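Local coordinates for protein phenolpthiocerol synthesis type-I polyketide synthase ppsA (Mycobacterium bovis, PDB 7AKC) that probably extends long-chain acyl starters in phthiocerol and phenolphthiocerol synthesis, here represented by the acyltransferase domain that would load its extender unit, at residues V26-R30 / S112-A118; Q84-I88 / G130-A135; P213-D219 / N263-V268. One frame throughout, in Å; residues are numbered along the deposited sequence.

Contact 1 (V26-R30 / S112-A118); sequences VYSGR and SMGEVAA
Gly114 O is met from both segments: Ala118 N, one helical turn further along, donates a hydrogen bond to it at 3.1 Å, and Tyr27 CB leans on it from the neighbouring strand end at 3.4 Å. The setting is consistent with a nucleophile elbow, the sharp strand-to-helix turn that in related acyltransferases presents the reactive serine. Here the turn packs against the loop that leaves strand 23-27, with Gly29 CA 4.1 Å from Gly114 CA. Between the backbones the CA-H of Gly114 points at Tyr27 O, with 3.6 Å from Gly114 CA to that oxygen and 157° at the hydrogen. Ser112 itself has a positive phi of 53°, the strained conformation expected of an elbow, and its OG is hydrogen-bonded to His214 NE2. Ser112 is thus probably the nucleophile, and the backbone N atoms of Arg30 and Met113 probably correspond to the oxyanion hole of relatives.

Further along, the Tyr27 ring leans on Ala117 and Ala118 of helix 115-121. Its CG is anti to the carbonyl carbon (chi1 -64°), which brings the two ortho carbons to successive alanines: CD1 is 4.1 Å from Ala117 CB, and CD2 lies 3.8 Å from Ala118 CB. The phenol oxygen reaches beyond the contact to Thr95 OG1 on helix 79-100, so the buried hydroxyl has a partner and the ring is tethered at its far end. Ser28 O is likewise claimed by Gln91 of that helix. Next to Ser112, the Met113 side chain bends away, and of its atoms CB alone stays close to the loop, 3.8 Å from Gly29 O.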
ATOM      1  N   VAL A  26       1.903   9.695   3.317  1.00 39.07           N
ATOM      2  CA  VAL A  26       1.823   8.270   3.060  1.00 37.36           C
ATOM      3  C   VAL A  26       0.368   7.803   3.155  1.00 37.58           C
ATOM      4  O   VAL A  26      -0.286   8.057   4.158  1.00 37.71           O
ATOM      5  CB  VAL A  26       2.747   7.464   3.994  1.00 37.14           C
ATOM      6  CG1 VAL A  26       2.645   5.974   3.674  1.00 37.00           C
ATOM      7  CG2 VAL A  26       4.212   7.944   3.888  1.00 36.76           C
ATOM      8  N   TYR A  27      -0.127   7.140   2.099  1.00 36.91           N
ATOM      9  CA  TYR A  27      -1.503   6.673   2.030  1.00 37.38           C
ATOM     10  C   TYR A  27      -1.533   5.173   2.147  1.00 39.29           C
ATOM     11  O   TYR A  27      -1.026   4.493   1.260  1.00 39.62           O
ATOM     12  CB  TYR A  27      -2.147   7.140   0.719  1.00 37.00           C
ATOM     13  CG  TYR A  27      -2.233   8.647   0.690  1.00 38.60           C
ATOM     14  CD1 TYR A  27      -3.318   9.310   1.245  1.00 41.06           C
ATOM     15  CD2 TYR A  27      -1.170   9.413   0.223  1.00 39.33           C
ATOM     16  CE1 TYR A  27      -3.379  10.701   1.269  1.00 42.83           C
ATOM     17  CE2 TYR A  27      -1.185  10.807   0.309  1.00 41.37           C
ATOM     18  CZ  TYR A  27      -2.304  11.448   0.812  1.00 43.39           C
ATOM     19  OH  TYR A  27      -2.349  12.815   0.858  1.00 48.51           O
ATOM     20  N   SER A  28      -2.109   4.650   3.235  1.00 39.62           N
ATOM     21  CA  SER A  28      -2.136   3.201   3.428  1.00 41.27           C
ATOM     22  C   SER A  28      -3.230   2.557   2.558  1.00 43.18           C
ATOM     23  O   SER A  28      -4.183   3.243   2.167  1.00 43.45           O
ATOM     24  CB  SER A  28      -2.349   2.876   4.902  1.00 43.62           C
ATOM     25  OG  SER A  28      -3.664   3.189   5.324  1.00 46.99           O
ATOM     26  N   GLY A  29      -3.111   1.245   2.318  1.00 43.23           N
ATOM     27  CA  GLY A  29      -4.065   0.492   1.512  1.00 46.29           C
ATOM     28  C   GLY A  29      -5.356   0.131   2.212  1.00 49.56           C
ATOM     29  O   GLY A  29      -6.447   0.419   1.707  1.00 51.24           O
ATOM     30  N   ARG A  30      -5.254  -0.517   3.369  1.00 50.33           N
ATOM     31  CA  ARG A  30      -6.442  -0.882   4.138  1.00 51.46           C
ATOM     32  C   ARG A  30      -6.209  -0.426   5.564  1.00 53.14           C
ATOM     33  O   ARG A  30      -5.871  -1.230   6.427  1.00 53.76           O
ATOM     34  CB  ARG A  30      -6.752  -2.402   4.047  1.00 52.22           C
ATOM     35  CG  ARG A  30      -8.247  -2.786   4.254  1.00 54.50           C
ATOM     36  CD  ARG A  30      -8.685  -2.565   5.684  1.00 58.03           C
ATOM     37  NE  ARG A  30      -9.991  -3.138   6.034  1.00 61.12           N
ATOM     38  CZ  ARG A  30     -10.607  -2.918   7.194  1.00 63.83           C
ATOM     39  NH1 ARG A  30     -10.053  -2.127   8.110  1.00 63.59           N
ATOM     40  NH2 ARG A  30     -11.789  -3.470   7.440  1.00 63.78           N
ATOM     41  N   SER A 112      -0.084  -0.219  -1.260  1.00 28.48           N
ATOM     42  CA  SER A 112      -1.129  -1.104  -1.732  1.00 28.11           C
ATOM     43  C   SER A 112      -2.296  -0.307  -2.403  1.00 28.68           C
ATOM     44  O   SER A 112      -2.039   0.584  -3.210  1.00 29.64           O
ATOM     45  CB  SER A 112      -1.571  -2.036  -0.586  1.00 27.35           C
ATOM     46  OG  SER A 112      -2.630  -2.916  -0.956  1.00 30.35           O
ATOM     47  N   MET A 113      -3.541  -0.549  -2.014  1.00 31.17           N
ATOM     48  CA  MET A 113      -4.699   0.166  -2.541  1.00 33.29           C
ATOM     49  C   MET A 113      -4.630   1.697  -2.314  1.00 36.10           C
ATOM     50  O   MET A 113      -5.306   2.448  -3.007  1.00 37.24           O
ATOM     51  CB  MET A 113      -5.989  -0.443  -1.979  1.00 33.21           C
ATOM     52  CG  MET A 113      -6.044  -1.964  -2.064  1.00 36.28           C
ATOM     53  SD  MET A 113      -6.355  -2.577  -3.736  1.00 39.08           S
ATOM     54  CE  MET A 113      -4.620  -2.986  -4.287  1.00 33.88           C
ATOM     55  N   GLY A 114      -3.750   2.147  -1.423  1.00 36.33           N
ATOM     56  CA  GLY A 114      -3.532   3.554  -1.116  1.00 36.39           C
ATOM     57  C   GLY A 114      -2.872   4.352  -2.227  1.00 37.23           C
ATOM     58  O   GLY A 114      -2.865   5.585  -2.178  1.00 38.08           O
ATOM     59  N   GLU A 115      -2.261   3.662  -3.217  1.00 36.92           N
ATOM     60  CA  GLU A 115      -1.606   4.347  -4.340  1.00 36.93           C
ATOM     61  C   GLU A 115      -2.634   5.111  -5.196  1.00 38.48           C
ATOM     62  O   GLU A 115      -2.278   6.110  -5.810  1.00 39.21           O
ATOM     63  CB  GLU A 115      -0.769   3.361  -5.181  1.00 36.64           C
ATOM     64  CG  GLU A 115      -0.021   4.049  -6.310  1.00 37.05           C
ATOM     65  CD  GLU A 115       1.267   3.325  -6.641  1.00 32.65           C
ATOM     66  OE1 GLU A 115       1.405   2.896  -7.806  1.00 33.54           O
ATOM     67  OE2 GLU A 115       2.138   3.203  -5.752  1.00 30.83           O
ATOM     68  N   VAL A 116      -3.920   4.701  -5.198  1.00 39.40           N
ATOM     69  CA  VAL A 116      -4.950   5.482  -5.918  1.00 41.21           C
ATOM     70  C   VAL A 116      -5.047   6.880  -5.299  1.00 43.44           C
ATOM     71  O   VAL A 116      -4.959   7.885  -6.021  1.00 45.85           O
ATOM     72  CB  VAL A 116      -6.335   4.799  -5.949  1.00 41.83           C
ATOM     73  CG1 VAL A 116      -7.405   5.760  -6.477  1.00 43.47           C
ATOM     74  CG2 VAL A 116      -6.290   3.550  -6.800  1.00 42.74           C
ATOM     75  N   ALA A 117      -5.196   6.953  -3.963  1.00 44.04           N
ATOM     76  CA  ALA A 117      -5.330   8.259  -3.301  1.00 46.13           C
ATOM     77  C   ALA A 117      -4.089   9.113  -3.452  1.00 46.30           C
ATOM     78  O   ALA A 117      -4.203  10.335  -3.608  1.00 47.88           O
ATOM     79  CB  ALA A 117      -5.667   8.074  -1.831  1.00 47.45           C
ATOM     80  N   ALA A 118      -2.906   8.475  -3.428  1.00 45.13           N
ATOM     81  CA  ALA A 118      -1.629   9.159  -3.602  1.00 45.05           C
ATOM     82  C   ALA A 118      -1.553   9.700  -5.021  1.00 47.96           C
ATOM     83  O   ALA A 118      -1.150  10.847  -5.197  1.00 48.82           O
ATOM     84  CB  ALA A 118      -0.457   8.201  -3.336  1.00 44.46           C
TER

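Contact 2 (Q84-I88 / G130-A135); sequences QLGLI and GLRVTA
Thr134 is the centre of this helix-helix interface, with Leu85 lying alongside it but pointing the opposite way and Ile88 set against its hydroxyl. Helices 79-100 and 127-141 run nearly antiparallel here, with local axes 9.9 Å apart and their directions at 154°. The two branches of Thr134 do different work. Its methyl, placed anti to the backbone N, meets two consecutive residues of the other helix, with Thr134 CG2 lying 3.8 Å from Gln84 CB and 3.9 Å from Leu85 CD2. Its hydroxyl turns back along its own helix instead, where Thr134 OG1 donates to Gly130 O at 2.8 Å from 41° above the carbonyl plane; Gly130 O also accepts the regular helical bond from Thr134 N.

One turn on from Gln84, Ile88 lies slantwise against Thr134 and Leu131. The tip of its longer branch, CD1, rests 3.8 Å from Thr134 OG1, and its shorter branch, CG2, meets Leu131 CD2 at 3.6 Å. Leu131 and Leu85 both incline their outer methyls toward the opposing helix, along the more exposed flank. Val116 and Ala117 of helix 115-121 also touch Ile88, and Val116 touches Thr134 too, so both helices pack on the helix that follows the probable nucleophile elbow. With its proton given to Gly130 O, the threonine hydroxyl makes only van der Waals contact with the methyls of Ile88 across the interface, and the helices are joined by dispersion.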
ATOM      1  N   GLN A  84     -13.645   0.707   1.059  1.00 45.93           N
ATOM      2  CA  GLN A  84     -12.580   1.361   0.287  1.00 46.03           C
ATOM      3  C   GLN A  84     -12.950   2.784  -0.122  1.00 48.13           C
ATOM      4  O   GLN A  84     -12.082   3.646  -0.149  1.00 48.11           O
ATOM      5  CB  GLN A  84     -12.156   0.516  -0.930  1.00 45.55           C
ATOM      6  CG  GLN A  84     -11.481  -0.810  -0.566  1.00 46.14           C
ATOM      7  CD  GLN A  84     -10.223  -0.621   0.238  1.00 48.52           C
ATOM      8  OE1 GLN A  84      -9.460   0.331   0.034  1.00 52.02           O
ATOM      9  NE2 GLN A  84      -9.963  -1.507   1.166  1.00 46.16           N
ATOM     10  N   LEU A  85     -14.256   3.063  -0.349  1.00 49.75           N
ATOM     11  CA  LEU A  85     -14.716   4.404  -0.691  1.00 52.13           C
ATOM     12  C   LEU A  85     -14.631   5.365   0.507  1.00 52.92           C
ATOM     13  O   LEU A  85     -14.172   6.507   0.348  1.00 53.40           O
ATOM     14  CB  LEU A  85     -16.122   4.370  -1.290  1.00 53.56           C
ATOM     15  CG  LEU A  85     -16.172   3.797  -2.707  1.00 56.19           C
ATOM     16  CD1 LEU A  85     -17.617   3.533  -3.137  1.00 56.55           C
ATOM     17  CD2 LEU A  85     -15.441   4.715  -3.694  1.00 57.25           C
ATOM     18  N   GLY A  86     -15.002   4.885   1.695  1.00 52.00           N
ATOM     19  CA  GLY A  86     -14.859   5.672   2.915  1.00 52.13           C
ATOM     20  C   GLY A  86     -13.382   5.917   3.218  1.00 52.29           C
ATOM     21  O   GLY A  86     -13.012   7.009   3.665  1.00 53.81           O
ATOM     22  N   LEU A  87     -12.517   4.914   2.949  1.00 50.87           N
ATOM     23  CA  LEU A  87     -11.080   5.095   3.156  1.00 50.89           C
ATOM     24  C   LEU A  87     -10.502   6.226   2.284  1.00 51.41           C
ATOM     25  O   LEU A  87      -9.962   7.193   2.848  1.00 52.04           O
ATOM     26  CB  LEU A  87     -10.322   3.776   2.965  1.00 51.82           C
ATOM     27  CG  LEU A  87     -10.450   2.806   4.139  1.00 53.94           C
ATOM     28  CD1 LEU A  87      -9.883   1.434   3.805  1.00 54.61           C
ATOM     29  CD2 LEU A  87      -9.775   3.363   5.364  1.00 55.13           C
ATOM     30  N   ILE A  88     -10.680   6.176   0.943  1.00 51.23           N
ATOM     31  CA  ILE A  88     -10.153   7.248   0.077  1.00 52.61           C
ATOM     32  C   ILE A  88     -10.863   8.598   0.325  1.00 55.35           C
ATOM     33  O   ILE A  88     -10.228   9.646   0.229  1.00 55.59           O
ATOM     34  CB  ILE A  88     -10.119   6.875  -1.425  1.00 51.14           C
ATOM     35  CG1 ILE A  88      -9.355   7.934  -2.256  1.00 50.79           C
ATOM     36  CG2 ILE A  88     -11.532   6.622  -1.961  1.00 50.92           C
ATOM     37  CD1 ILE A  88      -9.178   7.623  -3.702  1.00 50.86           C
ATOM     38  N   GLY A 130     -10.052   8.863  -9.337  1.00 72.32           N
ATOM     39  CA  GLY A 130      -9.562   8.042  -8.238  1.00 71.31           C
ATOM     40  C   GLY A 130     -10.702   7.220  -7.662  1.00 70.42           C
ATOM     41  O   GLY A 130     -10.575   6.008  -7.491  1.00 68.90           O
ATOM     42  N   LEU A 131     -11.854   7.866  -7.440  1.00 70.02           N
ATOM     43  CA  LEU A 131     -13.043   7.171  -6.947  1.00 71.11           C
ATOM     44  C   LEU A 131     -13.548   6.142  -7.948  1.00 70.03           C
ATOM     45  O   LEU A 131     -14.096   5.128  -7.537  1.00 69.65           O
ATOM     46  CB  LEU A 131     -14.181   8.152  -6.620  1.00 73.24           C
ATOM     47  CG  LEU A 131     -13.905   9.174  -5.520  1.00 77.97           C
ATOM     48  CD1 LEU A 131     -15.079  10.074  -5.312  1.00 80.69           C
ATOM     49  CD2 LEU A 131     -13.511   8.512  -4.226  1.00 79.25           C
ATOM     50  N   ARG A 132     -13.354   6.383  -9.248  1.00 68.61           N
ATOM     51  CA  ARG A 132     -13.780   5.466 -10.293  1.00 67.18           C
ATOM     52  C   ARG A 132     -12.863   4.249 -10.285  1.00 62.59           C
ATOM     53  O   ARG A 132     -13.357   3.122 -10.351  1.00 62.20           O
ATOM     54  CB  ARG A 132     -13.730   6.145 -11.653  1.00 71.21           C
ATOM     55  CG  ARG A 132     -14.447   5.358 -12.744  1.00 78.13           C
ATOM     56  CD  ARG A 132     -13.780   5.678 -14.059  1.00 84.43           C
ATOM     57  NE  ARG A 132     -14.156   4.751 -15.126  1.00 90.17           N
ATOM     58  CZ  ARG A 132     -13.668   4.808 -16.363  1.00 94.31           C
ATOM     59  NH1 ARG A 132     -14.080   3.949 -17.285  1.00 94.63           N
ATOM     60  NH2 ARG A 132     -12.767   5.732 -16.689  1.00 94.10           N
ATOM     61  N   VAL A 133     -11.543   4.450 -10.126  1.00 59.84           N
ATOM     62  CA  VAL A 133     -10.623   3.312 -10.014  1.00 56.97           C
ATOM     63  C   VAL A 133     -10.984   2.487  -8.765  1.00 54.66           C
ATOM     64  O   VAL A 133     -11.117   1.279  -8.858  1.00 53.71           O
ATOM     65  CB  VAL A 133      -9.138   3.755  -9.992  1.00 56.76           C
ATOM     66  CG1 VAL A 133      -8.224   2.577  -9.674  1.00 55.65           C
ATOM     67  CG2 VAL A 133      -8.751   4.376 -11.319  1.00 57.53           C
ATOM     68  N   THR A 134     -11.262   3.176  -7.648  1.00 53.20           N
ATOM     69  CA  THR A 134     -11.610   2.544  -6.382  1.00 51.89           C
ATOM     70  C   THR A 134     -12.844   1.690  -6.519  1.00 50.52           C
ATOM     71  O   THR A 134     -12.782   0.514  -6.202  1.00 47.85           O
ATOM     72  CB  THR A 134     -11.760   3.593  -5.262  1.00 52.69           C
ATOM     73  OG1 THR A 134     -10.546   4.353  -5.186  1.00 52.36           O
ATOM     74  CG2 THR A 134     -12.022   2.937  -3.912  1.00 52.45           C
ATOM     75  N   ALA A 135     -13.941   2.253  -7.065  1.00 50.93           N
ATOM     76  CA  ALA A 135     -15.184   1.520  -7.259  1.00 52.76           C
ATOM     77  C   ALA A 135     -15.043   0.387  -8.268  1.00 52.79           C
ATOM     78  O   ALA A 135     -15.546  -0.697  -8.003  1.00 53.73           O
ATOM     79  CB  ALA A 135     -16.326   2.480  -7.658  1.00 54.08           C
TER

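Contact 3 (P213-D219 / N263-V268); sequences PHNPAMD and NMRNPV
The His214 imidazole is sandwiched: Val268 CG2 sits over the centre of one face, 3.4 Å from the ring centroid in a CH-pi contact, and Pro213 CB lies toward the rim of the other. At the edge, in plane, Asn263 O is 3.1 Å from His214 CE1. This is the histidine half of what is probably the Ser-His dyad of the acyltransferase fold, since NE2 is hydrogen-bonded to Ser112 OG. The opposite ring nitrogen is held by a distinctly bent bond: His214 ND1 donates to Asn266 O at 2.8 Å, with that oxygen 30° out of the ring plane. His214 N also donates to Met264 O, again at 2.8 Å, so the backbone is tied to Met264 on helix 257-265 and the ring to Asn266 in the loop that follows.

The second flat group is the Arg265 guanidinium. A bend at chi2 (59°) folds it back over the loop, where one face covers the peptide joining Asn215 to Pro216. In its own plane, Arg265 NE makes a salt bridge to Asp219 OD1 at 2.9 Å, on the syn side of a carboxylate turned 31° from the guanidinium. An Asx turn, Asn215 OD1 accepting from Ala217 N, begins the short 3-10 segment that brings Asp219 round. A water bridges the pair's other ends, donating to Asp219 OD2 at 2.6 Å and accepting from Arg265 NH2 at 2.9 Å.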
ATOM      1  N   PRO A 213      -5.142  -8.644  -1.885  1.00 23.05           N
ATOM      2  CA  PRO A 213      -4.545  -8.387  -3.157  1.00 22.70           C
ATOM      3  C   PRO A 213      -3.082  -8.864  -3.142  1.00 22.51           C
ATOM      4  O   PRO A 213      -2.709  -9.563  -2.245  1.00 23.76           O
ATOM      5  CB  PRO A 213      -4.706  -6.861  -3.260  1.00 24.29           C
ATOM      6  CG  PRO A 213      -4.984  -6.345  -1.860  1.00 25.35           C
ATOM      7  CD  PRO A 213      -4.954  -7.546  -0.945  1.00 23.15           C
ATOM      8  N   HIS A 214      -2.310  -8.517  -4.166  1.00 22.06           N
ATOM      9  CA  HIS A 214      -0.850  -8.811  -4.196  1.00 21.73           C
ATOM     10  C   HIS A 214      -0.564 -10.311  -4.155  1.00 22.49           C
ATOM     11  O   HIS A 214       0.400 -10.699  -3.499  1.00 22.46           O
ATOM     12  CB  HIS A 214      -0.103  -7.961  -3.173  1.00 22.51           C
ATOM     13  CG  HIS A 214      -0.647  -6.583  -3.124  1.00 20.94           C
ATOM     14  ND1 HIS A 214      -0.641  -5.763  -4.220  1.00 21.99           N
ATOM     15  CD2 HIS A 214      -1.281  -5.914  -2.147  1.00 23.50           C
ATOM     16  CE1 HIS A 214      -1.217  -4.628  -3.917  1.00 24.62           C
ATOM     17  NE2 HIS A 214      -1.621  -4.704  -2.668  1.00 25.06           N
ATOM     18  N   ASN A 215      -1.361 -11.076  -4.889  1.00 22.15           N
ATOM     19  CA  ASN A 215      -1.178 -12.547  -4.945  1.00 22.65           C
ATOM     20  C   ASN A 215      -1.828 -13.062  -6.236  1.00 23.17           C
ATOM     21  O   ASN A 215      -2.589 -12.313  -6.834  1.00 22.22           O
ATOM     22  CB  ASN A 215      -1.635 -13.208  -3.641  1.00 21.36           C
ATOM     23  CG  ASN A 215      -3.138 -13.221  -3.483  1.00 22.44           C
ATOM     24  OD1 ASN A 215      -3.799 -14.139  -3.942  1.00 23.17           O
ATOM     25  ND2 ASN A 215      -3.676 -12.210  -2.830  1.00 21.76           N
ATOM     26  N   PRO A 216      -1.541 -14.303  -6.685  1.00 23.65           N
ATOM     27  CA  PRO A 216      -2.065 -14.813  -7.953  1.00 23.69           C
ATOM     28  C   PRO A 216      -3.587 -14.806  -8.158  1.00 24.07           C
ATOM     29  O   PRO A 216      -4.015 -14.910  -9.262  1.00 25.65           O
ATOM     30  CB  PRO A 216      -1.541 -16.257  -7.987  1.00 25.03           C
ATOM     31  CG  PRO A 216      -0.264 -16.193  -7.212  1.00 24.82           C
ATOM     32  CD  PRO A 216      -0.604 -15.253  -6.082  1.00 23.20           C
ATOM     33  N   ALA A 217      -4.350 -14.668  -7.084  1.00 23.27           N
ATOM     34  CA  ALA A 217      -5.819 -14.598  -7.202  1.00 23.69           C
ATOM     35  C   ALA A 217      -6.234 -13.328  -7.949  1.00 24.36           C
ATOM     36  O   ALA A 217      -7.341 -13.285  -8.471  1.00 25.08           O
ATOM     37  CB  ALA A 217      -6.442 -14.645  -5.845  1.00 24.90           C
ATOM     38  N   MET A 218      -5.355 -12.331  -7.972  1.00 23.97           N
ATOM     39  CA  MET A 218      -5.650 -11.075  -8.704  1.00 23.81           C
ATOM     40  C   MET A 218      -5.423 -11.222 -10.217  1.00 26.49           C
ATOM     41  O   MET A 218      -5.911 -10.364 -10.954  1.00 27.27           O
ATOM     42  CB  MET A 218      -4.794  -9.935  -8.147  1.00 22.48           C
ATOM     43  CG  MET A 218      -4.997  -9.718  -6.670  1.00 22.64           C
ATOM     44  SD  MET A 218      -6.625  -9.033  -6.303  1.00 27.01           S
ATOM     45  CE  MET A 218      -7.421 -10.437  -5.527  1.00 26.73           C
ATOM     46  N   ASP A 219      -4.713 -12.256 -10.660  1.00 27.56           N
ATOM     47  CA  ASP A 219      -4.400 -12.390 -12.105  1.00 28.90           C
ATOM     48  C   ASP A 219      -5.697 -12.379 -12.909  1.00 31.26           C
ATOM     49  O   ASP A 219      -5.758 -11.681 -13.916  1.00 32.82           O
ATOM     50  CB  ASP A 219      -3.703 -13.709 -12.407  1.00 29.52           C
ATOM     51  CG  ASP A 219      -2.309 -13.846 -11.837  1.00 31.36           C
ATOM     52  OD1 ASP A 219      -1.727 -12.825 -11.487  1.00 30.57           O
ATOM     53  OD2 ASP A 219      -1.827 -14.979 -11.771  1.00 33.64           O
ATOM     54  N   ASN A 263      -0.694  -2.937 -10.338  1.00 29.26           N
ATOM     55  CA  ASN A 263      -0.570  -2.559  -8.929  1.00 28.77           C
ATOM     56  C   ASN A 263      -1.300  -3.521  -7.984  1.00 28.50           C
ATOM     57  O   ASN A 263      -0.780  -3.860  -6.911  1.00 28.03           O
ATOM     58  CB  ASN A 263      -1.026  -1.100  -8.722  1.00 30.47           C
ATOM     59  CG  ASN A 263      -1.282  -0.748  -7.292  1.00 31.50           C
ATOM     60  OD1 ASN A 263      -2.412  -0.909  -6.796  1.00 32.72           O
ATOM     61  ND2 ASN A 263      -0.230  -0.367  -6.581  1.00 29.66           N
ATOM     62  N   MET A 264      -2.477  -3.971  -8.403  1.00 29.25           N
ATOM     63  CA  MET A 264      -3.288  -4.880  -7.548  1.00 28.57           C
ATOM     64  C   MET A 264      -2.652  -6.278  -7.438  1.00 27.61           C
ATOM     65  O   MET A 264      -2.934  -6.946  -6.454  1.00 27.55           O
ATOM     66  CB  MET A 264      -4.721  -4.985  -8.088  1.00 31.74           C
ATOM     67  CG  MET A 264      -4.863  -5.840  -9.314  1.00 35.84           C
ATOM     68  SD  MET A 264      -6.512  -5.717 -10.024  1.00 42.66           S
ATOM     69  CE  MET A 264      -7.517  -5.943  -8.562  1.00 32.36           C
ATOM     70  N   ARG A 265      -1.826  -6.685  -8.399  1.00 26.23           N
ATOM     71  CA  ARG A 265      -1.218  -8.045  -8.397  1.00 25.87           C
ATOM     72  C   ARG A 265       0.208  -7.997  -7.850  1.00 24.12           C
ATOM     73  O   ARG A 265       0.564  -8.879  -7.069  1.00 24.62           O
ATOM     74  CB  ARG A 265      -1.187  -8.604  -9.822  1.00 27.18           C
ATOM     75  CG  ARG A 265      -0.354  -9.858 -10.017  1.00 27.83           C
ATOM     76  CD  ARG A 265      -0.830 -10.989  -9.136  1.00 26.25           C
ATOM     77  NE  ARG A 265       0.018 -12.156  -9.283  1.00 28.02           N
ATOM     78  CZ  ARG A 265       1.077 -12.420  -8.535  1.00 26.86           C
ATOM     79  NH1 ARG A 265       1.431 -11.601  -7.561  1.00 22.21           N
ATOM     80  NH2 ARG A 265       1.776 -13.513  -8.762  1.00 28.51           N
ATOM     81  N   ASN A 266       0.996  -7.001  -8.267  1.00 23.52           N
ATOM     82  CA  ASN A 266       2.396  -6.974  -7.868  1.00 23.74           C
ATOM     83  C   ASN A 266       2.565  -6.849  -6.368  1.00 24.59           C
ATOM     84  O   ASN A 266       1.711  -6.261  -5.697  1.00 24.50           O
ATOM     85  CB  ASN A 266       3.089  -5.760  -8.508  1.00 24.43           C
ATOM     86  CG  ASN A 266       3.575  -5.989  -9.911  1.00 27.77           C
ATOM     87  OD1 ASN A 266       3.256  -6.990 -10.559  1.00 29.32           O
ATOM     88  ND2 ASN A 266       4.311  -5.016 -10.433  1.00 27.76           N
ATOM     89  N   PRO A 267       3.711  -7.302  -5.834  1.00 25.04           N
ATOM     90  CA  PRO A 267       4.030  -6.979  -4.439  1.00 24.50           C
ATOM     91  C   PRO A 267       4.063  -5.446  -4.237  1.00 22.92           C
ATOM     92  O   PRO A 267       4.184  -4.651  -5.193  1.00 23.79           O
ATOM     93  CB  PRO A 267       5.463  -7.517  -4.241  1.00 26.49           C
ATOM     94  CG  PRO A 267       5.805  -8.250  -5.423  1.00 28.76           C
ATOM     95  CD  PRO A 267       4.813  -7.986  -6.520  1.00 25.67           C
ATOM     96  N   VAL A 268       3.910  -5.032  -2.996  1.00 21.53           N
ATOM     97  CA  VAL A 268       3.921  -3.593  -2.627  1.00 21.54           C
ATOM     98  C   VAL A 268       5.347  -3.263  -2.163  1.00 22.03           C
ATOM     99  O   VAL A 268       5.788  -3.777  -1.112  1.00 21.89           O
ATOM    100  CB  VAL A 268       2.945  -3.343  -1.475  1.00 22.39           C
ATOM    101  CG1 VAL A 268       3.030  -1.875  -1.029  1.00 22.68           C
ATOM    102  CG2 VAL A 268       1.512  -3.742  -1.856  1.00 23.75           C
TER
HETATM  103  O   HOH W   1       2.843 -10.906  -4.806  1.00 35.36           O
HETATM  104  O   HOH W   2       0.577 -15.218 -10.812  1.00 35.96           O

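From the N terminus, strand 23-27 leads into a connection that is not modelled over residues 35-73 and then helix 79-100, where contact 2 opens before contact 1 has closed. Strand 107-110 then brings the elbow back beside strand 23-27, closing contact 1, and contact 2 closes on the next helix, 127-141; the two therefore cross, and Val116 CG1 packs on Thr134 OG1 between them. Contact 3 follows in series, after the antiparallel sheet, joining the loop beyond strand 204-207 to the end of helix 257-265. Ser112 OG and His214 NE2, 2.7 Å apart, link it to contact 1, while Val268 pairs with strand 171-177, bringing both sheets to the probable active site.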